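PDB 3LLW: geranyltranstransferase (IspA) from Helicobacter pylori, which probably catalyses magnesium-dependent chain elongation of isoprenyl diphosphates, as a prenyltransferase of the FPP/GGPP synthase family. Local coordinates for residues A102-R106 with N107-L111; A138-S142 with H143-E147; M161-G164 with Q165-C169; E209-F212 with K213-A217; S254-L258 with L259-R263. All coordinates share one frame; numbering follows the deposited sequence.

Contact 1. Residues A102-R106 with N107-L111; sequences AALRR and NHPTL
The imidazole of His-108 lies against the backbone of Arg-105 and Arg-106, whose carbonyl oxygens approach it at a slant, its CD2 coming 3.3 Å from Arg-106 O. The same CD2 is near the Arg-106 guanidinium, again obliquely, while Arg-106 NH1 bonds to Asn-46 O. In the backbone of the same hairpin, Arg-105 N donates to His-108 O at 2.8 Å and His-108 N returns a bond to Arg-105 O at 3.0 Å, closing a beta hairpin whose two-residue loop, Arg-106 and Asn-107, makes a type I' turn. On the Leu-104 side, its CD2 reaches His-108 O (3.4 Å). Thr-110 locks the base: OG1, set by chi1 52° between backbone N and carbonyl carbon, donates to a lone pair of Ala-102 O at 2.7 Å. The hairpin follows the first aspartate-rich motif of the family. It is flanked by helices 73-94 and 111-114; Arg-105 touches Leu-91 of the former and forms a salt bridge from NE to Asp-95.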
loop_
_atom_site.group_PDB
_atom_site.type_symbol
_atom_site.label_atom_id
_atom_site.label_comp_id
_atom_site.label_asym_id
_atom_site.label_seq_id
_atom_site.Cartn_x
_atom_site.Cartn_y
_atom_site.Cartn_z
ATOM N N ALA A 102 -2.728 -1.218 -22.932
ATOM C CA ALA A 102 -1.854 -2.231 -23.529
ATOM C C ALA A 102 -2.357 -3.657 -23.270
ATOM O O ALA A 102 -2.492 -4.065 -22.114
ATOM C CB ALA A 102 -0.427 -2.061 -23.005
ATOM N N ALA A 103 -2.629 -4.410 -24.343
ATOM C CA ALA A 103 -3.046 -5.817 -24.220
ATOM C C ALA A 103 -1.860 -6.785 -24.050
ATOM O O ALA A 103 -2.047 -7.951 -23.667
ATOM C CB ALA A 103 -3.935 -6.228 -25.394
ATOM N N LEU A 104 -0.650 -6.295 -24.325
ATOM C CA LEU A 104 0.589 -7.042 -24.085
ATOM C C LEU A 104 1.609 -6.267 -23.248
ATOM O O LEU A 104 1.661 -5.035 -23.281
ATOM C CB LEU A 104 1.243 -7.507 -25.401
ATOM C CG LEU A 104 0.450 -8.500 -26.278
ATOM C CD1 LEU A 104 0.904 -8.478 -27.748
ATOM C CD2 LEU A 104 0.479 -9.931 -25.708
ATOM N N ARG A 105 2.396 -7.019 -22.484
ATOM C CA ARG A 105 3.596 -6.530 -21.814
ATOM C C ARG A 105 4.617 -7.651 -21.943
ATOM O O ARG A 105 4.327 -8.796 -21.566
ATOM C CB ARG A 105 3.342 -6.211 -20.335
ATOM C CG ARG A 105 4.606 -5.811 -19.577
ATOM C CD ARG A 105 4.296 -5.019 -18.331
ATOM N NE ARG A 105 3.744 -3.699 -18.642
ATOM C CZ ARG A 105 4.463 -2.582 -18.728
ATOM N NH1 ARG A 105 5.776 -2.605 -18.519
ATOM N NH2 ARG A 105 3.864 -1.435 -19.008
ATOM N N ARG A 106 5.789 -7.317 -22.494
ATOM C CA ARG A 106 6.817 -8.296 -22.865
ATOM C C ARG A 106 6.244 -9.479 -23.673
ATOM O O ARG A 106 6.602 -10.634 -23.433
ATOM C CB ARG A 106 7.563 -8.801 -21.623
ATOM C CG ARG A 106 8.227 -7.718 -20.783
ATOM C CD ARG A 106 9.062 -8.321 -19.626
ATOM N NE ARG A 106 10.247 -9.054 -20.097
ATOM C CZ ARG A 106 10.403 -10.380 -20.034
ATOM N NH1 ARG A 106 9.455 -11.154 -19.513
ATOM N NH2 ARG A 106 11.515 -10.940 -20.492
ATOM N N ASN A 107 5.338 -9.180 -24.605
ATOM C CA ASN A 107 4.654 -10.186 -25.443
ATOM C C ASN A 107 3.820 -11.246 -24.669
ATOM O O ASN A 107 3.537 -12.347 -25.184
ATOM C CB ASN A 107 5.639 -10.840 -26.441
ATOM C CG ASN A 107 4.963 -11.268 -27.742
ATOM O OD1 ASN A 107 4.134 -10.546 -28.291
ATOM N ND2 ASN A 107 5.318 -12.453 -28.232
ATOM N N HIS A 108 3.435 -10.895 -23.438
ATOM C CA HIS A 108 2.534 -11.690 -22.599
ATOM C C HIS A 108 1.259 -10.884 -22.440
ATOM O O HIS A 108 1.328 -9.659 -22.400
ATOM C CB HIS A 108 3.129 -11.905 -21.208
ATOM C CG HIS A 108 4.274 -12.867 -21.168
ATOM N ND1 HIS A 108 4.104 -14.231 -21.284
ATOM C CD2 HIS A 108 5.600 -12.666 -20.985
ATOM C CE1 HIS A 108 5.280 -14.827 -21.193
ATOM N NE2 HIS A 108 6.204 -13.901 -21.009
ATOM N N PRO A 109 0.088 -11.551 -22.358
ATOM C CA PRO A 109 -1.138 -10.774 -22.094
ATOM C C PRO A 109 -1.090 -10.049 -20.746
ATOM O O PRO A 109 -0.595 -10.599 -19.756
ATOM C CB PRO A 109 -2.251 -11.835 -22.080
ATOM C CG PRO A 109 -1.676 -13.035 -22.769
ATOM C CD PRO A 109 -0.190 -12.994 -22.508
ATOM N N THR A 110 -1.578 -8.813 -20.731
ATOM C CA THR A 110 -1.780 -8.083 -19.487
ATOM C C THR A 110 -3.063 -8.572 -18.801
ATOM O O THR A 110 -3.903 -9.231 -19.436
ATOM C CB THR A 110 -1.856 -6.574 -19.730
ATOM O OG1 THR A 110 -2.824 -6.318 -20.744
ATOM C CG2 THR A 110 -0.500 -6.034 -20.175
ATOM N N LEU A 111 -3.216 -8.242 -17.517
ATOM C CA LEU A 111 -4.339 -8.746 -16.728
ATOM C C LEU A 111 -5.749 -8.405 -17.229
ATOM O O LEU A 111 -6.657 -9.228 -17.108
ATOM C CB LEU A 111 -4.187 -8.363 -15.257
ATOM C CG LEU A 111 -2.988 -8.958 -14.528
ATOM C CD1 LEU A 111 -2.781 -8.272 -13.180
ATOM C CD2 LEU A 111 -3.173 -10.453 -14.334
#

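Contact 2. Residues A138-S142 with H143-E147; sequences ALLES and HIIVE
His-143 holds its ring in a setting seldom used within a helix, CG lying between its own backbone N and carbonyl carbon (chi1 72°), and this lays the imidazole beside the Glu-141 side chain. The two run alongside in the same direction with carboxylate and ring planes 80° apart; Glu-141 OE2 sits at the ring edge, in its plane, 3.6 Å from His-143 CE1. The apolar half of the contact is built by Ile-145. Its CG1 arm folds back so that CD1 packs 3.8 Å from Leu-140 CB, the two side chains meeting at about a right angle, and also touches Ala-138 CB at 4.2 Å. Leu-140 CD1 meanwhile reaches Ile-144 CG2 at 3.9 Å. Glu-141 O accepts from Ile-145 N (3.2 Å) and weakly from Ile-144 N, starting the helical bonding; Val-146 N follows on to Ser-142 O at 3.0 Å. Ser-142 OG bonds to Ser-142 OG of the second subunit, placing this helix start at the dimer interface. With Glu-141 as N-cap, the pairing of Leu-140 just before it with Ile-145 in the first turn is that of a hydrophobic staple.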
loop_
_atom_site.group_PDB
_atom_site.type_symbol
_atom_site.label_atom_id
_atom_site.label_comp_id
_atom_site.label_asym_id
_atom_site.label_seq_id
_atom_site.Cartn_x
_atom_site.Cartn_y
_atom_site.Cartn_z
ATOM N N ALA A 138 9.519 -9.504 7.051
ATOM C CA ALA A 138 10.954 -9.786 6.997
ATOM C C ALA A 138 11.570 -9.695 8.397
ATOM O O ALA A 138 11.324 -8.740 9.126
ATOM C CB ALA A 138 11.657 -8.823 6.034
ATOM N N LEU A 139 12.375 -10.690 8.757
ATOM C CA LEU A 139 12.889 -10.832 10.125
ATOM C C LEU A 139 14.208 -10.104 10.374
ATOM O O LEU A 139 15.250 -10.741 10.553
ATOM C CB LEU A 139 13.050 -12.314 10.487
ATOM C CG LEU A 139 11.874 -13.282 10.357
ATOM C CD1 LEU A 139 12.336 -14.674 10.766
ATOM C CD2 LEU A 139 10.660 -12.838 11.182
ATOM N N LEU A 140 14.163 -8.776 10.374
ATOM C CA LEU A 140 15.298 -7.972 10.821
ATOM C C LEU A 140 14.835 -7.182 12.042
ATOM O O LEU A 140 13.698 -7.341 12.479
ATOM C CB LEU A 140 15.808 -7.036 9.714
ATOM C CG LEU A 140 16.024 -7.525 8.270
ATOM C CD1 LEU A 140 16.692 -6.433 7.429
ATOM C CD2 LEU A 140 16.840 -8.825 8.184
ATOM N N GLU A 141 15.712 -6.345 12.594
ATOM C CA GLU A 141 15.394 -5.560 13.787
ATOM C C GLU A 141 14.259 -4.616 13.483
ATOM O O GLU A 141 14.212 -4.033 12.399
ATOM C CB GLU A 141 16.607 -4.774 14.276
ATOM C CG GLU A 141 17.622 -5.609 15.039
ATOM C CD GLU A 141 18.947 -4.887 15.212
ATOM O OE1 GLU A 141 19.736 -4.829 14.237
ATOM O OE2 GLU A 141 19.201 -4.378 16.328
ATOM N N SER A 142 13.347 -4.479 14.442
ATOM C CA SER A 142 12.114 -3.738 14.238
ATOM C C SER A 142 12.347 -2.330 13.707
ATOM O O SER A 142 11.650 -1.899 12.778
ATOM C CB SER A 142 11.234 -3.755 15.494
ATOM O OG SER A 142 11.890 -3.167 16.599
ATOM N N HIS A 143 13.356 -1.644 14.240
ATOM C CA HIS A 143 13.654 -0.283 13.806
ATOM C C HIS A 143 14.128 -0.212 12.351
ATOM O O HIS A 143 13.886 0.788 11.677
ATOM C CB HIS A 143 14.626 0.429 14.759
ATOM C CG HIS A 143 16.034 -0.066 14.679
ATOM N ND1 HIS A 143 16.483 -1.156 15.394
ATOM C CD2 HIS A 143 17.101 0.390 13.977
ATOM C CE1 HIS A 143 17.762 -1.355 15.129
ATOM N NE2 HIS A 143 18.163 -0.429 14.273
ATOM N N ILE A 144 14.776 -1.277 11.873
ATOM C CA ILE A 144 15.194 -1.350 10.475
ATOM C C ILE A 144 13.983 -1.536 9.551
ATOM O O ILE A 144 13.882 -0.849 8.527
ATOM C CB ILE A 144 16.295 -2.435 10.238
ATOM C CG1 ILE A 144 17.636 -1.983 10.844
ATOM C CG2 ILE A 144 16.451 -2.774 8.730
ATOM C CD1 ILE A 144 18.702 -3.086 10.918
ATOM N N ILE A 145 13.055 -2.418 9.933
ATOM C CA ILE A 145 11.822 -2.640 9.148
ATOM C C ILE A 145 10.973 -1.361 9.049
ATOM O O ILE A 145 10.432 -1.045 7.974
ATOM C CB ILE A 145 10.978 -3.845 9.677
ATOM C CG1 ILE A 145 11.813 -5.130 9.712
ATOM C CG2 ILE A 145 9.729 -4.080 8.829
ATOM C CD1 ILE A 145 12.574 -5.436 8.431
ATOM N N VAL A 146 10.900 -0.608 10.148
ATOM C CA VAL A 146 10.155 0.651 10.163
ATOM C C VAL A 146 10.736 1.660 9.179
ATOM O O VAL A 146 9.999 2.170 8.323
ATOM C CB VAL A 146 9.992 1.237 11.578
ATOM C CG1 VAL A 146 9.595 2.714 11.528
ATOM C CG2 VAL A 146 8.934 0.449 12.322
ATOM N N GLU A 147 12.047 1.894 9.263
ATOM C CA GLU A 147 12.759 2.738 8.285
ATOM C C GLU A 147 12.577 2.333 6.809
ATOM O O GLU A 147 12.423 3.191 5.964
ATOM C CB GLU A 147 14.242 2.825 8.624
ATOM C CG GLU A 147 14.579 4.026 9.479
ATOM C CD GLU A 147 15.215 3.632 10.801
ATOM O OE1 GLU A 147 16.331 3.065 10.786
ATOM O OE2 GLU A 147 14.591 3.893 11.857
#

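Contact 3. Residues M161-G164 with Q165-C169; sequences MILG and QALDC
Gln-165 opens the second half of helix 161-170 by donating its N to Met-161 O at 2.9 Å, the first of four successive i to i+4 bonds that join the halves of this short alpha-helix. The sequence Gly-164, Gln-165 and, three places on, Asp-168 is the Gly-Gln-x-x-Asp pattern familiar from trans-prenyltransferases. The CB of Gln-165 rests on the carbonyl oxygens of Met-161 and Ile-162, and the chain then bends at chi2 (92°), carrying the amide off the helix to where NE2 makes a weak hydrogen bond to OD1 of Asp-94, a magnesium-binding residue of this enzyme, though no metal is bound to this chain. Ala-166 N bonds to Ile-162 O at 2.7 Å, and the Ala-166 CB lies over that oxygen and Leu-163 O, 3.5 and 3.6 Å away; Leu-122 of the second subunit packs on both Gln-165 and Ala-166. Leu-167 N points almost straight at Leu-163 O (3.0 Å, 172° at the hydrogen). One turn apart, the leucine side chains meet with CG of Leu-163 4.3 Å from CD1 of Leu-167, and Phe-183 of helix 178-204 touches both. Asp-168 N closes the series on Gly-164 O at 3.0 Å, while its carboxylate turns from the first half toward a salt bridge between OD2 and Lys-188 NZ. Beyond it, Cys-169 continues the helix by donating its N to Gln-165 O at 3.0 Å.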
loop_
_atom_site.group_PDB
_atom_site.type_symbol
_atom_site.label_atom_id
_atom_site.label_comp_id
_atom_site.label_asym_id
_atom_site.label_seq_id
_atom_site.Cartn_x
_atom_site.Cartn_y
_atom_site.Cartn_z
ATOM N N MET A 161 6.503 8.225 -6.849
ATOM C CA MET A 161 6.208 7.471 -8.075
ATOM C C MET A 161 4.834 7.764 -8.659
ATOM O O MET A 161 4.702 7.959 -9.868
ATOM C CB MET A 161 6.410 5.979 -7.817
ATOM C CG MET A 161 6.203 5.075 -9.012
ATOM S SD MET A 161 6.209 3.328 -8.539
ATOM C CE MET A 161 4.614 3.263 -7.697
ATOM N N ILE A 162 3.829 7.865 -7.787
ATOM C CA ILE A 162 2.450 8.155 -8.189
ATOM C C ILE A 162 2.281 9.556 -8.788
ATOM O O ILE A 162 1.673 9.696 -9.870
ATOM C CB ILE A 162 1.450 7.860 -7.057
ATOM C CG1 ILE A 162 1.324 6.352 -6.885
ATOM C CG2 ILE A 162 0.066 8.418 -7.365
ATOM C CD1 ILE A 162 0.886 5.942 -5.499
ATOM N N LEU A 163 2.826 10.577 -8.122
ATOM C CA LEU A 163 2.884 11.926 -8.711
ATOM C C LEU A 163 3.452 11.905 -10.125
ATOM O O LEU A 163 2.850 12.471 -11.044
ATOM C CB LEU A 163 3.708 12.894 -7.865
ATOM C CG LEU A 163 3.896 14.318 -8.380
ATOM C CD1 LEU A 163 2.552 14.954 -8.704
ATOM C CD2 LEU A 163 4.659 15.161 -7.342
ATOM N N GLY A 164 4.599 11.247 -10.294
ATOM C CA GLY A 164 5.214 11.143 -11.606
ATOM C C GLY A 164 4.346 10.412 -12.627
ATOM O O GLY A 164 4.311 10.793 -13.802
ATOM N N GLN A 165 3.670 9.356 -12.180
ATOM C CA GLN A 165 2.754 8.578 -13.014
ATOM C C GLN A 165 1.541 9.405 -13.431
ATOM O O GLN A 165 1.079 9.322 -14.589
ATOM C CB GLN A 165 2.294 7.355 -12.232
ATOM C CG GLN A 165 1.345 6.443 -12.960
ATOM C CD GLN A 165 2.057 5.346 -13.709
ATOM O OE1 GLN A 165 3.082 4.821 -13.246
ATOM N NE2 GLN A 165 1.517 4.976 -14.871
ATOM N N ALA A 166 1.039 10.215 -12.494
ATOM C CA ALA A 166 -0.106 11.086 -12.754
ATOM C C ALA A 166 0.212 12.171 -13.787
ATOM O O ALA A 166 -0.586 12.387 -14.734
ATOM C CB ALA A 166 -0.669 11.670 -11.476
ATOM N N LEU A 167 1.379 12.807 -13.641
ATOM C CA LEU A 167 1.863 13.748 -14.663
ATOM C C LEU A 167 2.043 13.088 -16.020
ATOM O O LEU A 167 1.676 13.668 -17.030
ATOM C CB LEU A 167 3.189 14.401 -14.267
ATOM C CG LEU A 167 3.221 15.153 -12.928
ATOM C CD1 LEU A 167 4.668 15.378 -12.447
ATOM C CD2 LEU A 167 2.454 16.445 -13.002
ATOM N N ASP A 168 2.652 11.906 -16.046
ATOM C CA ASP A 168 2.916 11.225 -17.311
ATOM C C ASP A 168 1.641 10.904 -18.089
ATOM O O ASP A 168 1.603 11.078 -19.300
ATOM C CB ASP A 168 3.724 9.946 -17.108
ATOM C CG ASP A 168 4.349 9.437 -18.409
ATOM O OD1 ASP A 168 4.570 10.245 -19.337
ATOM O OD2 ASP A 168 4.628 8.227 -18.502
ATOM N N CYS A 169 0.608 10.451 -17.381
ATOM C CA CYS A 169 -0.693 10.153 -17.992
ATOM C C CYS A 169 -1.432 11.401 -18.392
ATOM O O CYS A 169 -2.032 11.449 -19.473
ATOM C CB CYS A 169 -1.579 9.337 -17.049
ATOM S SG CYS A 169 -0.870 7.738 -16.712
#

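Contact 4. Residues E209-F212 with K213-A217; sequences EELF and KWLQA
Phe-212 and Gln-216, one helical turn apart, make the nearest side-chain approach: Gln-216 NE2 stands 3.6 Å from ring atom CE2 of Phe-212. The amide and ring planes are almost perpendicular (89°), and the nitrogen arrives at a slant. Their spacing of four residues puts them on one flank, and with CG anti to the backbone N in both (chi1 -168° and -170°) the two side chains cross obliquely. On another flank Leu-211 is shared by two partners. Its CD1 lies 4.3 Å from Trp-214 CE3, touching the indole obliquely, and its CG lies 4.3 Å from CD1 of Leu-215. These pairings are set by unbroken i to i+4 backbone bonds: Lys-213 N to Glu-209 O, Trp-214 N to Glu-210 O (3.0 Å), Leu-215 N to Leu-211 O (2.7 Å) and Gln-216 N to Phe-212 O (2.9 Å). Further out, Phe-218 stacks on the Trp-214 ring. Ile-198 and Leu-201 of helix 178-204 touch Phe-212, and Leu-289 and Leu-293 of helix 287-301 meet Leu-211 and Leu-215, respectively. This is the first stretch of the long helix 209-236, with an apolar side packed between neighbouring helices as in the all-alpha isoprenoid synthase fold.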
loop_
_atom_site.group_PDB
_atom_site.type_symbol
_atom_site.label_atom_id
_atom_site.label_comp_id
_atom_site.label_asym_id
_atom_site.label_seq_id
_atom_site.Cartn_x
_atom_site.Cartn_y
_atom_site.Cartn_z
ATOM N N GLU A 209 25.583 8.477 7.845
ATOM C CA GLU A 209 24.702 9.562 7.420
ATOM C C GLU A 209 25.134 10.174 6.086
ATOM O O GLU A 209 24.294 10.544 5.264
ATOM C CB GLU A 209 24.599 10.627 8.527
ATOM C CG GLU A 209 25.944 11.298 8.968
ATOM C CD GLU A 209 26.707 10.580 10.108
ATOM O OE1 GLU A 209 26.741 9.325 10.171
ATOM O OE2 GLU A 209 27.300 11.299 10.944
ATOM N N GLU A 210 26.450 10.242 5.881
ATOM C CA GLU A 210 27.049 10.789 4.675
ATOM C C GLU A 210 26.819 9.899 3.462
ATOM O O GLU A 210 26.605 10.403 2.359
ATOM C CB GLU A 210 28.550 10.967 4.865
ATOM C CG GLU A 210 28.987 12.321 5.411
ATOM C CD GLU A 210 30.401 12.694 4.964
ATOM O OE1 GLU A 210 31.273 11.797 4.882
ATOM O OE2 GLU A 210 30.637 13.889 4.685
ATOM N N LEU A 211 26.895 8.582 3.670
ATOM C CA LEU A 211 26.704 7.607 2.592
ATOM C C LEU A 211 25.240 7.566 2.177
ATOM O O LEU A 211 24.930 7.409 0.991
ATOM C CB LEU A 211 27.193 6.206 2.992
ATOM C CG LEU A 211 27.127 5.123 1.906
ATOM C CD1 LEU A 211 27.952 5.535 0.698
ATOM C CD2 LEU A 211 27.579 3.764 2.423
ATOM N N PHE A 212 24.358 7.709 3.165
ATOM C CA PHE A 212 22.931 7.836 2.937
ATOM C C PHE A 212 22.649 8.981 1.973
ATOM O O PHE A 212 22.030 8.768 0.915
ATOM C CB PHE A 212 22.178 8.038 4.256
ATOM C CG PHE A 212 20.686 7.881 4.134
ATOM C CD1 PHE A 212 20.077 6.669 4.447
ATOM C CD2 PHE A 212 19.883 8.943 3.702
ATOM C CE1 PHE A 212 18.696 6.516 4.331
ATOM C CE2 PHE A 212 18.502 8.797 3.588
ATOM C CZ PHE A 212 17.908 7.585 3.906
ATOM N N LYS A 213 23.120 10.175 2.332
ATOM C CA LYS A 213 22.909 11.371 1.524
ATOM C C LYS A 213 23.465 11.178 0.125
ATOM O O LYS A 213 22.821 11.542 -0.880
ATOM C CB LYS A 213 23.553 12.588 2.186
ATOM C CG LYS A 213 22.668 13.300 3.202
ATOM C CD LYS A 213 23.232 14.691 3.512
ATOM C CE LYS A 213 22.126 15.742 3.680
ATOM N NZ LYS A 213 21.303 15.550 4.914
ATOM N N TRP A 214 24.655 10.579 0.077
ATOM C CA TRP A 214 25.327 10.282 -1.172
ATOM C C TRP A 214 24.526 9.308 -2.048
ATOM O O TRP A 214 24.338 9.579 -3.233
ATOM C CB TRP A 214 26.739 9.740 -0.914
ATOM C CG TRP A 214 27.551 9.646 -2.166
ATOM C CD1 TRP A 214 28.378 10.597 -2.675
ATOM C CD2 TRP A 214 27.581 8.550 -3.087
ATOM N NE1 TRP A 214 28.936 10.159 -3.848
ATOM C CE2 TRP A 214 28.456 8.908 -4.130
ATOM C CE3 TRP A 214 26.943 7.300 -3.136
ATOM C CZ2 TRP A 214 28.720 8.065 -5.204
ATOM C CZ3 TRP A 214 27.199 6.464 -4.202
ATOM C CH2 TRP A 214 28.085 6.847 -5.224
ATOM N N LEU A 215 24.075 8.186 -1.482
ATOM C CA LEU A 215 23.314 7.185 -2.260
ATOM C C LEU A 215 21.990 7.745 -2.759
ATOM O O LEU A 215 21.595 7.495 -3.909
ATOM C CB LEU A 215 23.059 5.899 -1.469
ATOM C CG LEU A 215 24.156 4.842 -1.359
ATOM C CD1 LEU A 215 23.704 3.778 -0.400
ATOM C CD2 LEU A 215 24.525 4.233 -2.705
ATOM N N GLN A 216 21.325 8.502 -1.885
ATOM C CA GLN A 216 20.090 9.191 -2.206
ATOM C C GLN A 216 20.239 10.027 -3.466
ATOM O O GLN A 216 19.491 9.831 -4.425
ATOM C CB GLN A 216 19.623 10.042 -1.029
ATOM C CG GLN A 216 18.221 10.610 -1.189
ATOM C CD GLN A 216 17.506 10.807 0.136
ATOM O OE1 GLN A 216 16.340 10.443 0.272
ATOM N NE2 GLN A 216 18.202 11.377 1.122
ATOM N N ALA A 217 21.232 10.910 -3.475
ATOM C CA ALA A 217 21.507 11.769 -4.618
ATOM C C ALA A 217 21.981 10.993 -5.846
ATOM O O ALA A 217 21.609 11.334 -6.979
ATOM C CB ALA A 217 22.513 12.828 -4.244
#

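Contact 5. Residues S254-L258 with L259-R263; sequences SFVNL and LGLER
Leu-259 and Phe-255 lie side by side and point the same way, Leu-259 CD1 touching ring atom CD1 of Phe-255 at 4.0 Å from an oblique direction. The other branch of Leu-259, CD2, crosses to CG of Leu-258 at 4.2 Å, so the isobutyl group spans two residues of the preceding turn. Around the bend, Val-256 meets Leu-261: CG1, held anti to its own backbone N (chi1 -179°), packs 3.8 Å from Leu-261 CA and 4.0 Å from its CB. Leu-224 and Val-228 of helix 209-236 and Leu-178 and Leu-181 of helix 178-204 pack on Phe-255, fixing the short helix 255-259 to the main bundle. Gly-260, with positive phi (91°), ends that helix and is also the N-cap of helix 261-279, which follows directly. Two backbone bonds finish the last turn, Leu-259 N to Phe-255 O and Gly-260 N to Val-256 O, each 2.8 Å; the glycine N-H comes from well above the carbonyl plane and is the more bent. At the opposite end of the short helix Ser-254 is the N-cap, its OG accepting a weak bond from Val-256 N at 3.1 Å. Phe-255 N donates instead to OD2 of Asp-231, in the second aspartate-rich motif of the family.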
loop_
_atom_site.group_PDB
_atom_site.type_symbol
_atom_site.label_atom_id
_atom_site.label_comp_id
_atom_site.label_asym_id
_atom_site.label_seq_id
_atom_site.Cartn_x
_atom_site.Cartn_y
_atom_site.Cartn_z
ATOM N N SER A 254 9.158 12.634 -23.530
ATOM C CA SER A 254 10.506 12.110 -23.554
ATOM C C SER A 254 11.547 13.158 -23.929
ATOM O O SER A 254 11.229 14.186 -24.520
ATOM C CB SER A 254 10.568 10.876 -24.467
ATOM O OG SER A 254 11.309 11.109 -25.641
ATOM N N PHE A 255 12.797 12.887 -23.571
ATOM C CA PHE A 255 13.893 13.799 -23.871
ATOM C C PHE A 255 14.265 13.837 -25.350
ATOM O O PHE A 255 14.844 14.808 -25.812
ATOM C CB PHE A 255 15.108 13.462 -23.022
ATOM C CG PHE A 255 14.994 13.942 -21.618
ATOM C CD1 PHE A 255 15.269 15.268 -21.303
ATOM C CD2 PHE A 255 14.597 13.082 -20.611
ATOM C CE1 PHE A 255 15.149 15.720 -20.000
ATOM C CE2 PHE A 255 14.487 13.532 -19.301
ATOM C CZ PHE A 255 14.762 14.849 -19.003
ATOM N N VAL A 256 13.925 12.785 -26.088
ATOM C CA VAL A 256 14.091 12.800 -27.537
ATOM C C VAL A 256 13.140 13.821 -28.188
ATOM O O VAL A 256 13.503 14.480 -29.156
ATOM C CB VAL A 256 13.967 11.376 -28.155
ATOM C CG1 VAL A 256 14.163 11.408 -29.680
ATOM C CG2 VAL A 256 14.989 10.414 -27.496
ATOM N N ASN A 257 11.945 13.984 -27.634
ATOM C CA ASN A 257 11.013 14.990 -28.140
ATOM C C ASN A 257 11.418 16.405 -27.771
ATOM O O ASN A 257 11.351 17.307 -28.607
ATOM C CB ASN A 257 9.587 14.716 -27.666
ATOM C CG ASN A 257 8.973 13.526 -28.358
ATOM O OD1 ASN A 257 9.501 13.041 -29.355
ATOM N ND2 ASN A 257 7.851 13.045 -27.833
ATOM N N LEU A 258 11.835 16.593 -26.519
ATOM C CA LEU A 258 12.276 17.899 -26.056
ATOM C C LEU A 258 13.575 18.318 -26.748
ATOM O O LEU A 258 13.666 19.427 -27.262
ATOM C CB LEU A 258 12.446 17.909 -24.536
ATOM C CG LEU A 258 12.967 19.206 -23.902
ATOM C CD1 LEU A 258 11.951 20.331 -23.907
ATOM C CD2 LEU A 258 13.399 18.929 -22.500
ATOM N N LEU A 259 14.558 17.420 -26.788
ATOM C CA LEU A 259 15.902 17.794 -27.229
ATOM C C LEU A 259 16.254 17.411 -28.667
ATOM O O LEU A 259 17.149 18.021 -29.250
ATOM C CB LEU A 259 16.970 17.256 -26.265
ATOM C CG LEU A 259 16.855 17.638 -24.783
ATOM C CD1 LEU A 259 17.856 16.859 -23.949
ATOM C CD2 LEU A 259 17.064 19.120 -24.580
ATOM N N GLY A 260 15.548 16.431 -29.238
ATOM C CA GLY A 260 15.931 15.839 -30.526
ATOM C C GLY A 260 16.845 14.662 -30.242
ATOM O O GLY A 260 17.497 14.621 -29.190
ATOM N N LEU A 261 16.906 13.706 -31.167
ATOM C CA LEU A 261 17.638 12.447 -30.929
ATOM C C LEU A 261 19.141 12.605 -30.705
ATOM O O LEU A 261 19.716 11.916 -29.853
ATOM C CB LEU A 261 17.367 11.431 -32.046
ATOM C CG LEU A 261 17.995 10.029 -32.005
ATOM C CD1 LEU A 261 17.679 9.267 -30.728
ATOM C CD2 LEU A 261 17.511 9.241 -33.214
ATOM N N GLU A 262 19.754 13.514 -31.466
ATOM C CA GLU A 262 21.193 13.780 -31.395
ATOM C C GLU A 262 21.575 14.373 -30.038
ATOM O O GLU A 262 22.477 13.868 -29.360
ATOM C CB GLU A 262 21.607 14.743 -32.511
ATOM C CG GLU A 262 22.965 14.459 -33.135
ATOM C CD GLU A 262 22.859 13.778 -34.501
ATOM O OE1 GLU A 262 23.654 14.125 -35.405
ATOM O OE2 GLU A 262 21.977 12.905 -34.677
ATOM N N ARG A 263 20.866 15.434 -29.650
ATOM C CA ARG A 263 21.097 16.115 -28.379
ATOM C C ARG A 263 20.719 15.270 -27.169
ATOM O O ARG A 263 21.361 15.385 -26.120
ATOM C CB ARG A 263 20.347 17.440 -28.325
ATOM C CG ARG A 263 20.936 18.560 -29.166
ATOM C CD ARG A 263 20.226 19.866 -28.827
ATOM N NE ARG A 263 20.180 20.798 -29.953
ATOM C CZ ARG A 263 19.311 21.800 -30.063
ATOM N NH1 ARG A 263 19.344 22.593 -31.128
ATOM N NH2 ARG A 263 18.403 22.010 -29.116
#

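Contacts 1 and 3 border the magnesium-binding aspartates: the side chains of Arg-105 and Gln-165 come within about 4 and 3 Å of that of Asp-94, although no magnesium is bound to this chain. Their centres are 21 Å apart and their nearest atoms about 8 Å. Contact 5 is near contact 3 (nearest atoms about 7 Å, centres 20 Å) but away from the magnesium-binding Asp-94 and Asp-100. Contact 2 is on the other side of the chain's centre from contacts 1 and 5, close to contact 4 (nearest atoms about 7 Å). Contacts 2 and 3, 29 Å apart between centres, both touch the second subunit, so contact 3 belongs to the metal-site surroundings and to the dimer interface alike.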